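Local coordinates for helicase of the snf2/rad54 family (Sulfolobus solfataricus, PDB 1Z5Z), which probably couples ATP hydrolysis to movement on duplex DNA, as other SWI2/SNF2 enzymes do, this chain being the C-terminal, RecA-like part of the motor, at residues A[102-107]-A[184-189]; A[47-52]-A[262-267]; A[79-84]-A[96-101]; A[154-159]-A[177-182]. All blocks are in the same frame, centred on the assembly; numbering follows the deposited sequence.

Contact 1: A[102-107]-A[184-189]; sequences MEIIEE and ANRVIH
Ile-104 on the helical segment 102-107 faces Ile-188 on strand 186-189, their CA atoms 8.7 Å apart, and the two axes run almost exactly antiparallel, at 177°, with a closest approach of 10.6 Å. This is the usual layering of a RecA-like alpha/beta domain, a helix lying along the face of a parallel sheet.

The two isoleucines reach across tip to tip, with CG2 of Ile-104 3.8 Å from CD1 of Ile-188. On Ile-188 the branch carrying CD1 stands anti to the carbonyl carbon and then runs straight on (chi2 177°), which drives its methyl up at the helix. One turn further along the helix the chemistry becomes polar. Arg-186 leaves the strand toward the helix, bends at chi2 and chi3, and brings its guanidinium beside Glu-107, whose extended chain crosses it at about a right angle. Glu-107 OE1 lies at the guanidinium edge, 3.6 Å from Arg-186 NH1, a long salt bridge with the two flat groups turned 74° apart. A water joins the same pair, donating to Glu-107 OE1 and accepting a weak bond from Arg-186 NH2. The stronger partner of the arginine is Asp-113, which pairs with its NE and is likely to fix the head more firmly than Glu-107 does.

Strand 186-189 is flanked in the sheet by strands 115-119 and 216-222: Ile-188 also touches Ile-117, while Ile-104 and Arg-186 both rest on His-218. On the helix, Ile-105 turns to Ile-132 and Leu-136 of helix 122-136.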
# COMPACT_ATOMS: atom_id res chain seq x y z
N MET A 102 -1.16 3.96 13.19
CA MET A 102 -1.22 4.85 14.34
C MET A 102 -0.37 4.25 15.49
O MET A 102 0.23 5.00 16.25
CB MET A 102 -2.67 5.06 14.81
CG MET A 102 -3.60 5.71 13.74
SD MET A 102 -2.90 7.06 12.79
CE MET A 102 -2.76 8.36 14.11
N GLU A 103 -0.29 2.93 15.59
CA GLU A 103 0.53 2.32 16.65
C GLU A 103 1.98 2.61 16.37
O GLU A 103 2.73 2.92 17.30
CB GLU A 103 0.35 0.80 16.73
CG GLU A 103 -1.10 0.37 16.86
CD GLU A 103 -1.29 -1.14 16.96
OE1 GLU A 103 -0.46 -1.91 16.43
OE2 GLU A 103 -2.29 -1.55 17.57
N ILE A 104 2.38 2.52 15.11
CA ILE A 104 3.78 2.77 14.77
C ILE A 104 4.10 4.24 15.00
O ILE A 104 5.15 4.61 15.53
CB ILE A 104 4.08 2.43 13.29
CG1 ILE A 104 4.05 0.91 13.08
CG2 ILE A 104 5.41 3.03 12.91
CD1 ILE A 104 3.93 0.46 11.57
N ILE A 105 3.18 5.09 14.57
CA ILE A 105 3.35 6.51 14.74
C ILE A 105 3.56 6.89 16.24
O ILE A 105 4.46 7.68 16.59
CB ILE A 105 2.11 7.27 14.16
CG1 ILE A 105 2.15 7.18 12.62
CG2 ILE A 105 2.13 8.73 14.58
CD1 ILE A 105 1.14 8.12 11.92
N GLU A 106 2.74 6.31 17.10
CA GLU A 106 2.81 6.61 18.54
C GLU A 106 4.22 6.29 19.04
O GLU A 106 4.91 7.14 19.61
CB GLU A 106 1.74 5.78 19.26
CG GLU A 106 1.51 6.19 20.70
CD GLU A 106 0.26 5.53 21.28
OE1 GLU A 106 0.25 4.29 21.41
OE2 GLU A 106 -0.71 6.25 21.60
N GLU A 107 4.67 5.08 18.79
CA GLU A 107 6.00 4.70 19.17
C GLU A 107 7.07 5.61 18.52
O GLU A 107 8.01 6.02 19.18
CB GLU A 107 6.27 3.23 18.80
CG GLU A 107 7.74 2.92 18.59
CD GLU A 107 8.00 1.45 18.34
OE1 GLU A 107 9.01 1.13 17.67
OE2 GLU A 107 7.22 0.62 18.82
N ALA A 184 14.02 11.78 7.00
CA ALA A 184 13.12 10.84 7.65
C ALA A 184 13.90 9.76 8.45
O ALA A 184 14.88 9.19 7.97
CB ALA A 184 12.21 10.16 6.60
N ASN A 185 13.44 9.51 9.66
CA ASN A 185 14.03 8.56 10.59
C ASN A 185 13.22 7.29 10.51
O ASN A 185 13.69 6.22 10.84
CB ASN A 185 13.93 9.10 12.04
CG ASN A 185 14.53 10.49 12.20
OD1 ASN A 185 13.83 11.51 12.27
ND2 ASN A 185 15.85 10.55 12.22
N ARG A 186 11.98 7.42 10.07
CA ARG A 186 11.07 6.28 10.00
C ARG A 186 10.32 6.33 8.67
O ARG A 186 9.86 7.40 8.24
CB ARG A 186 10.11 6.38 11.17
CG ARG A 186 9.04 5.37 11.23
CD ARG A 186 9.42 4.23 12.12
NE ARG A 186 9.93 4.66 13.42
CZ ARG A 186 9.95 3.86 14.49
NH1 ARG A 186 9.48 2.62 14.40
NH2 ARG A 186 10.48 4.28 15.65
N VAL A 187 10.21 5.19 8.01
CA VAL A 187 9.54 5.14 6.74
C VAL A 187 8.52 4.01 6.82
O VAL A 187 8.87 2.90 7.26
CB VAL A 187 10.55 4.81 5.56
CG1 VAL A 187 9.80 4.74 4.23
CG2 VAL A 187 11.65 5.87 5.48
N ILE A 188 7.27 4.32 6.47
CA ILE A 188 6.21 3.31 6.42
C ILE A 188 5.78 3.14 4.95
O ILE A 188 5.30 4.11 4.30
CB ILE A 188 4.96 3.76 7.20
CG1 ILE A 188 5.29 3.85 8.70
CG2 ILE A 188 3.79 2.77 6.97
CD1 ILE A 188 4.11 4.36 9.56
N HIS A 189 5.96 1.94 4.40
CA HIS A 189 5.50 1.67 3.05
C HIS A 189 4.10 1.07 3.22
O HIS A 189 3.93 -0.10 3.54
CB HIS A 189 6.49 0.76 2.33
CG HIS A 189 7.81 1.43 2.08
ND1 HIS A 189 7.93 2.55 1.27
CD2 HIS A 189 9.04 1.20 2.59
CE1 HIS A 189 9.18 2.98 1.30
NE2 HIS A 189 9.88 2.18 2.09
O HOH W 1 11.42 1.53 17.28

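Contact 2: A[47-52]-A[262-267]; sequences AEVENL and KVIELS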
# COMPACT_ATOMS: atom_id res chain seq x y z
N ALA A 47 -15.65 -11.14 -1.57
CA ALA A 47 -16.64 -10.97 -2.61
C ALA A 47 -15.99 -10.75 -3.96
O ALA A 47 -16.34 -11.40 -4.94
CB ALA A 47 -17.55 -9.81 -2.27
N GLU A 48 -15.04 -9.82 -4.01
CA GLU A 48 -14.35 -9.48 -5.25
C GLU A 48 -13.58 -10.68 -5.81
O GLU A 48 -13.48 -10.87 -7.03
CB GLU A 48 -13.40 -8.30 -4.99
CG GLU A 48 -12.59 -7.82 -6.19
CD GLU A 48 -13.46 -7.54 -7.45
OE1 GLU A 48 -14.60 -7.05 -7.30
OE2 GLU A 48 -12.99 -7.81 -8.58
N VAL A 49 -13.03 -11.51 -4.92
CA VAL A 49 -12.30 -12.67 -5.41
C VAL A 49 -13.30 -13.66 -6.01
O VAL A 49 -13.00 -14.33 -7.00
CB VAL A 49 -11.46 -13.36 -4.27
CG1 VAL A 49 -11.13 -14.81 -4.67
CG2 VAL A 49 -10.17 -12.53 -4.00
N GLU A 50 -14.48 -13.75 -5.41
CA GLU A 50 -15.52 -14.64 -5.91
C GLU A 50 -16.08 -14.10 -7.22
O GLU A 50 -16.30 -14.85 -8.17
CB GLU A 50 -16.62 -14.84 -4.84
CG GLU A 50 -16.14 -15.85 -3.81
CD GLU A 50 -17.19 -16.23 -2.78
OE1 GLU A 50 -17.47 -15.40 -1.88
OE2 GLU A 50 -17.72 -17.37 -2.87
N ASN A 51 -16.26 -12.79 -7.30
CA ASN A 51 -16.71 -12.20 -8.55
C ASN A 51 -15.69 -12.51 -9.67
O ASN A 51 -16.07 -12.96 -10.74
CB ASN A 51 -16.95 -10.69 -8.37
CG ASN A 51 -18.22 -10.39 -7.54
OD1 ASN A 51 -19.14 -11.21 -7.47
ND2 ASN A 51 -18.27 -9.20 -6.93
N LEU A 52 -14.40 -12.32 -9.42
CA LEU A 52 -13.45 -12.62 -10.48
C LEU A 52 -13.57 -14.07 -10.96
O LEU A 52 -13.66 -14.31 -12.17
CB LEU A 52 -12.00 -12.37 -10.05
CG LEU A 52 -11.02 -12.69 -11.19
CD1 LEU A 52 -11.36 -11.77 -12.36
CD2 LEU A 52 -9.58 -12.51 -10.76
N LYS A 262 -4.25 -19.12 -6.14
CA LYS A 262 -3.27 -19.33 -5.07
C LYS A 262 -2.75 -17.95 -4.62
O LYS A 262 -2.57 -17.65 -3.42
CB LYS A 262 -2.10 -20.20 -5.60
CG LYS A 262 -1.66 -21.36 -4.68
CD LYS A 262 -2.86 -22.19 -4.15
CE LYS A 262 -3.12 -23.49 -4.93
NZ LYS A 262 -4.30 -24.20 -4.36
N VAL A 263 -2.54 -17.09 -5.60
CA VAL A 263 -2.04 -15.76 -5.31
C VAL A 263 -3.04 -14.83 -4.64
O VAL A 263 -2.70 -14.20 -3.63
CB VAL A 263 -1.52 -15.10 -6.58
CG1 VAL A 263 -1.18 -13.62 -6.32
CG2 VAL A 263 -0.30 -15.89 -7.07
N ILE A 264 -4.27 -14.78 -5.13
CA ILE A 264 -5.24 -13.82 -4.57
C ILE A 264 -6.35 -14.23 -3.59
O ILE A 264 -6.91 -13.39 -2.86
CB ILE A 264 -5.91 -13.02 -5.71
CG1 ILE A 264 -6.99 -13.86 -6.38
CG2 ILE A 264 -4.84 -12.61 -6.75
CD1 ILE A 264 -7.64 -13.18 -7.59
N GLU A 265 -6.70 -15.50 -3.55
CA GLU A 265 -7.76 -15.92 -2.66
C GLU A 265 -7.38 -15.66 -1.20
O GLU A 265 -6.24 -15.81 -0.83
CB GLU A 265 -8.04 -17.40 -2.93
CG GLU A 265 -8.86 -18.12 -1.95
CD GLU A 265 -9.40 -19.39 -2.59
OE1 GLU A 265 -10.44 -19.32 -3.31
OE2 GLU A 265 -8.74 -20.42 -2.39
N LEU A 266 -8.34 -15.28 -0.38
CA LEU A 266 -8.08 -15.02 1.02
C LEU A 266 -7.80 -16.32 1.77
O LEU A 266 -8.64 -17.22 1.76
CB LEU A 266 -9.29 -14.33 1.62
CG LEU A 266 -9.11 -13.66 3.00
CD1 LEU A 266 -8.12 -12.49 2.94
CD2 LEU A 266 -10.47 -13.17 3.48
N SER A 267 -6.63 -16.44 2.40
CA SER A 267 -6.31 -17.66 3.14
C SER A 267 -6.31 -17.47 4.67
O SER A 267 -5.41 -17.92 5.37
CB SER A 267 -4.95 -18.17 2.69
OG SER A 267 -3.97 -17.15 2.76
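Val-49 and Leu-52, one helical turn apart on helix 39-55, both meet Ile-264, the residue at which helix 257-264 ends. The dense part of the contact is built round that isoleucine. Its CG1 sits between its own backbone N and carbonyl carbon (chi1 78°), a crowded position that swings the ethyl arm toward helix 39-55. The arm ends with CD1 3.8 Å from CD2 of Leu-52, the two side chains crossing at about a right angle. Val-49 instead slides past the isoleucine in the opposite direction: its CG2 is 4.2 Å from Ile-264 CG1 and 3.6 Å from Ile-264 O. That carbonyl, at a helix end, is bonded by the hydroxyl of Tyr-45, one turn back on helix 39-55.

The contact brings the last part of the chain back onto the first long helix of the model, in an all-helical region beside the RecA-like sheet. Helix 61-78 closes over the same apolar patch, with Leu-75 against Val-49, and Met-67 and Thr-71 against Leu-52.

Toward Glu-265 the fit slackens. This is where the backbone leaves helical geometry, and Val-49 CG1 comes no nearer than 4.1 Å to Glu-265 CA. The glutamate is partly exposed, and its carboxylate is engaged within its own part of the chain, in a salt bridge from OE1 to NE of Arg-261.

Contact 3: A[79-84]-A[96-101]; sequences VDHPAL and GKMIRT
Lys-97 sends an extended side chain from the first turn of helix 96-110 to the carboxylate of Asp-80, and its NZ hydrogen-bonds Asp-80 OD1 at 2.9 Å within a salt bridge. The ammonium approaches OD1 nearly in line with the CG-OD1 bond. Two further partners hold the same NZ: a salt bridge to Glu-227 OE1 and a hydrogen bond to Phe-190 O. With a methionine in its place, Asp-80 and Glu-227 would probably be left without their shared positive mate and Phe-190 O without this donor. The OD2 of Asp-80 lies close to OD1 of Asp-191, a pairing of like charges that the ammonium on the other oxygen probably eases.

Below the charged end, the lysine methylenes pass over Val-79 O, with CD at 3.6 Å from it. That carbonyl is satisfied by a water that donates to it at 2.6 Å and accepts from Lys-97 N. Lys-97 O takes two donors from Thr-101: the backbone N, and OG1 at 2.8 Å from well above the carbonyl plane.

His-81 is committed at both nitrogens. ND1 accepts from Ala-83 N at 2.9 Å, almost in the ring plane, a capping bond where the chain turns into helix 83-86; NE2 bonds Ser-91 O. Met-98 CG approaches the ring at its edge.

Ser-95 OG ties both segments, bonding Asp-80 O and Met-98 N. Around the contact, Lys-97 lies against Leu-220 and Ser-222 of strand 216-222, Asp-80 and His-81 against Met-124 of helix 122-136, and Val-79 against Tyr-45 of helix 39-55.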
# COMPACT_ATOMS: atom_id res chain seq x y z
N VAL A 79 -7.52 -3.72 0.72
CA VAL A 79 -6.61 -3.97 1.84
C VAL A 79 -5.98 -2.71 2.43
O VAL A 79 -5.33 -2.78 3.48
CB VAL A 79 -5.48 -4.96 1.46
CG1 VAL A 79 -6.12 -6.30 0.98
CG2 VAL A 79 -4.57 -4.36 0.39
N ASP A 80 -6.17 -1.57 1.76
CA ASP A 80 -5.66 -0.30 2.25
C ASP A 80 -6.75 0.35 3.10
O ASP A 80 -6.52 0.71 4.22
CB ASP A 80 -5.31 0.64 1.08
CG ASP A 80 -3.88 0.50 0.61
OD1 ASP A 80 -3.20 -0.50 0.99
OD2 ASP A 80 -3.44 1.40 -0.13
N HIS A 81 -7.95 0.52 2.53
CA HIS A 81 -9.04 1.14 3.26
C HIS A 81 -10.36 1.01 2.51
O HIS A 81 -10.49 1.46 1.36
CB HIS A 81 -8.75 2.61 3.50
CG HIS A 81 -9.57 3.22 4.60
ND1 HIS A 81 -10.95 3.24 4.57
CD2 HIS A 81 -9.20 3.78 5.78
CE1 HIS A 81 -11.40 3.79 5.69
NE2 HIS A 81 -10.35 4.13 6.43
N PRO A 82 -11.37 0.43 3.16
CA PRO A 82 -12.66 0.27 2.49
C PRO A 82 -13.25 1.55 1.89
O PRO A 82 -13.99 1.49 0.92
CB PRO A 82 -13.54 -0.35 3.57
CG PRO A 82 -12.90 0.05 4.85
CD PRO A 82 -11.43 -0.10 4.53
N ALA A 83 -12.92 2.71 2.44
CA ALA A 83 -13.49 3.97 1.90
C ALA A 83 -13.05 4.32 0.46
O ALA A 83 -13.71 5.14 -0.22
CB ALA A 83 -13.16 5.12 2.82
N LEU A 84 -11.94 3.74 -0.01
CA LEU A 84 -11.49 4.04 -1.38
C LEU A 84 -12.52 3.53 -2.41
O LEU A 84 -12.58 4.01 -3.53
CB LEU A 84 -10.13 3.36 -1.65
CG LEU A 84 -8.94 3.82 -0.81
CD1 LEU A 84 -7.80 2.82 -0.91
CD2 LEU A 84 -8.49 5.21 -1.30
N GLY A 96 -7.22 -2.40 8.95
CA GLY A 96 -6.18 -3.09 9.70
C GLY A 96 -4.85 -2.34 9.62
O GLY A 96 -4.16 -2.21 10.63
N LYS A 97 -4.50 -1.85 8.41
CA LYS A 97 -3.25 -1.09 8.17
C LYS A 97 -3.21 0.25 8.89
O LYS A 97 -2.19 0.61 9.47
CB LYS A 97 -3.04 -0.84 6.65
CG LYS A 97 -2.56 -2.06 5.87
CD LYS A 97 -2.05 -1.65 4.47
CE LYS A 97 -1.71 -2.85 3.64
NZ LYS A 97 -1.42 -2.46 2.24
N MET A 98 -4.30 1.00 8.81
CA MET A 98 -4.40 2.29 9.49
C MET A 98 -4.25 2.05 10.99
O MET A 98 -3.59 2.82 11.69
CB MET A 98 -5.76 2.93 9.21
CG MET A 98 -5.78 4.22 8.42
SD MET A 98 -4.26 4.91 7.71
CE MET A 98 -3.85 5.90 9.05
N ILE A 99 -4.86 0.99 11.50
CA ILE A 99 -4.77 0.70 12.92
C ILE A 99 -3.31 0.47 13.32
O ILE A 99 -2.88 0.98 14.35
CB ILE A 99 -5.63 -0.53 13.28
CG1 ILE A 99 -7.11 -0.14 13.26
CG2 ILE A 99 -5.22 -1.11 14.66
CD1 ILE A 99 -8.05 -1.35 13.08
N ARG A 100 -2.56 -0.29 12.53
CA ARG A 100 -1.17 -0.52 12.88
C ARG A 100 -0.36 0.75 12.66
O ARG A 100 0.60 1.01 13.38
CB ARG A 100 -0.55 -1.66 12.07
CG ARG A 100 -1.07 -3.03 12.43
CD ARG A 100 -0.53 -3.48 13.77
NE ARG A 100 0.32 -4.66 13.62
CZ ARG A 100 1.62 -4.68 13.88
NH1 ARG A 100 2.30 -5.81 13.69
NH2 ARG A 100 2.24 -3.59 14.34
N THR A 101 -0.74 1.55 11.66
CA THR A 101 0.01 2.77 11.39
C THR A 101 -0.00 3.75 12.58
O THR A 101 1.03 4.34 12.91
CB THR A 101 -0.53 3.46 10.10
OG1 THR A 101 -0.30 2.57 8.98
CG2 THR A 101 0.20 4.81 9.87
O HOH W 2 -5.86 -2.97 6.01

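Contact 4: A[154-159]-A[177-182]; sequences DIISKF and FGINLT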
# COMPACT_ATOMS: atom_id res chain seq x y z
N ASP A 154 8.97 23.07 -2.35
CA ASP A 154 8.71 23.77 -1.10
C ASP A 154 8.34 22.79 -0.03
O ASP A 154 8.77 22.94 1.11
CB ASP A 154 7.56 24.77 -1.24
CG ASP A 154 7.98 26.07 -1.93
OD1 ASP A 154 7.08 26.88 -2.27
OD2 ASP A 154 9.20 26.28 -2.11
N ILE A 155 7.53 21.79 -0.37
CA ILE A 155 7.13 20.80 0.62
C ILE A 155 8.33 19.95 1.02
O ILE A 155 8.48 19.62 2.19
CB ILE A 155 6.00 19.85 0.10
CG1 ILE A 155 4.64 20.55 0.23
CG2 ILE A 155 6.00 18.51 0.90
CD1 ILE A 155 3.50 19.85 -0.50
N ILE A 156 9.16 19.58 0.05
CA ILE A 156 10.33 18.74 0.33
C ILE A 156 11.32 19.46 1.23
O ILE A 156 11.94 18.88 2.13
CB ILE A 156 11.06 18.34 -0.95
CG1 ILE A 156 10.27 17.26 -1.68
CG2 ILE A 156 12.48 17.85 -0.61
CD1 ILE A 156 10.53 17.17 -3.16
N SER A 157 11.49 20.75 0.95
CA SER A 157 12.40 21.59 1.71
C SER A 157 11.85 21.70 3.13
O SER A 157 12.58 21.57 4.14
CB SER A 157 12.49 22.97 1.03
OG SER A 157 12.90 23.96 1.94
N LYS A 158 10.54 21.89 3.23
CA LYS A 158 9.94 22.00 4.53
C LYS A 158 10.14 20.74 5.38
O LYS A 158 10.40 20.82 6.59
CB LYS A 158 8.46 22.29 4.41
CG LYS A 158 7.78 22.38 5.75
CD LYS A 158 6.26 22.39 5.61
CE LYS A 158 5.73 23.66 4.99
NZ LYS A 158 4.25 23.59 4.82
N PHE A 159 10.02 19.56 4.77
CA PHE A 159 10.18 18.33 5.55
C PHE A 159 11.64 18.10 5.87
O PHE A 159 11.97 17.68 6.96
CB PHE A 159 9.63 17.11 4.81
CG PHE A 159 9.80 15.81 5.56
CD1 PHE A 159 10.87 14.96 5.28
CD2 PHE A 159 8.91 15.44 6.57
CE1 PHE A 159 11.06 13.77 6.00
CE2 PHE A 159 9.09 14.24 7.30
CZ PHE A 159 10.17 13.41 7.01
N PHE A 177 7.88 8.16 -9.73
CA PHE A 177 9.13 7.74 -9.11
C PHE A 177 9.16 8.09 -7.64
O PHE A 177 8.43 9.00 -7.18
CB PHE A 177 10.29 8.40 -9.85
CG PHE A 177 10.21 8.23 -11.35
CD1 PHE A 177 10.79 7.13 -11.96
CD2 PHE A 177 9.47 9.14 -12.13
CE1 PHE A 177 10.66 6.90 -13.34
CE2 PHE A 177 9.32 8.93 -13.51
CZ PHE A 177 9.92 7.80 -14.12
N GLY A 178 9.99 7.38 -6.89
CA GLY A 178 10.12 7.66 -5.48
C GLY A 178 11.00 8.87 -5.28
O GLY A 178 11.33 9.60 -6.25
N ILE A 179 11.37 9.09 -4.02
CA ILE A 179 12.24 10.20 -3.61
C ILE A 179 13.00 9.71 -2.38
O ILE A 179 12.53 8.84 -1.65
CB ILE A 179 11.40 11.44 -3.26
CG1 ILE A 179 12.28 12.62 -2.92
CG2 ILE A 179 10.52 11.14 -2.05
CD1 ILE A 179 11.53 13.95 -3.01
N ASN A 180 14.17 10.28 -2.13
CA ASN A 180 14.97 9.87 -0.99
C ASN A 180 15.02 11.01 0.02
O ASN A 180 15.86 11.89 -0.08
CB ASN A 180 16.38 9.45 -1.47
CG ASN A 180 17.33 9.15 -0.31
OD1 ASN A 180 16.90 8.76 0.76
ND2 ASN A 180 18.63 9.34 -0.55
N LEU A 181 14.10 10.99 0.98
CA LEU A 181 14.01 12.06 1.98
C LEU A 181 14.93 11.69 3.14
O LEU A 181 14.52 10.99 4.04
CB LEU A 181 12.56 12.21 2.46
CG LEU A 181 11.61 12.74 1.37
CD1 LEU A 181 10.17 12.47 1.74
CD2 LEU A 181 11.88 14.24 1.16
N THR A 182 16.18 12.16 3.09
CA THR A 182 17.17 11.84 4.12
C THR A 182 16.84 12.28 5.54
O THR A 182 17.39 11.74 6.51
CB THR A 182 18.54 12.41 3.75
OG1 THR A 182 18.38 13.78 3.40
CG2 THR A 182 19.13 11.66 2.54
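Ile-156 on helix 149-161 meets both Ile-179 and Leu-181 of the loop 177-182, and does so with different branches. Its longer arm is anti to the carbonyl carbon (chi1 -75°) and carries CD1 out to Ile-179, whose own CG1 lies opposite its backbone N. The arms meet tip to tip, CD1 to CD1, at 3.4 Å, tighter than carbons usually pack. The shorter branch, CG2, takes Leu-181 instead, 4.1 Å from its CD2, and here the side chains cross at about a right angle.

One turn on, Phe-159 points its ring away from its own backbone N (CG opposite N, chi1 179°), and CE1 comes obliquely to 4.1 Å from CB of Leu-181. The same ring makes a cation-pi contact with Lys-114. Leu-181 is thus held by Ile-156 at its tip and Phe-159 at its root.

The loop carries the Gly-Ile-Asn-Leu sequence of helicase motif V, an element that in related enzymes generally takes part in binding nucleic acid or ATP. Ile-179 and Leu-181 also rest on strand 167-171, the first against Leu-170 and the second against Ile-168, while Ile-156 also touches Leu-143 on strand 142-143 at one edge of the sheet.

In the fold
From the N terminus, contact 2 opens first, at 47-52, and closes last, at 262-267, so its loop encloses the other three and ties helix 39-55 to the end of helix 257-264. Contact 3 closes a short loop at 96-101, bringing the turn before helix 83-86 onto helix 96-110. The same helix then opens contact 1, and the two touch through Thr-101 CG2 and Ile-188 CD1, 3.9 Å apart. Contact 4 is nested inside contact 1, binding helix 149-161 to the loop before strand 186-189, and touches it where Phe-159 meets Ala-184. No loops cross. Contacts 2 and 4 lie about 37 Å apart between centres.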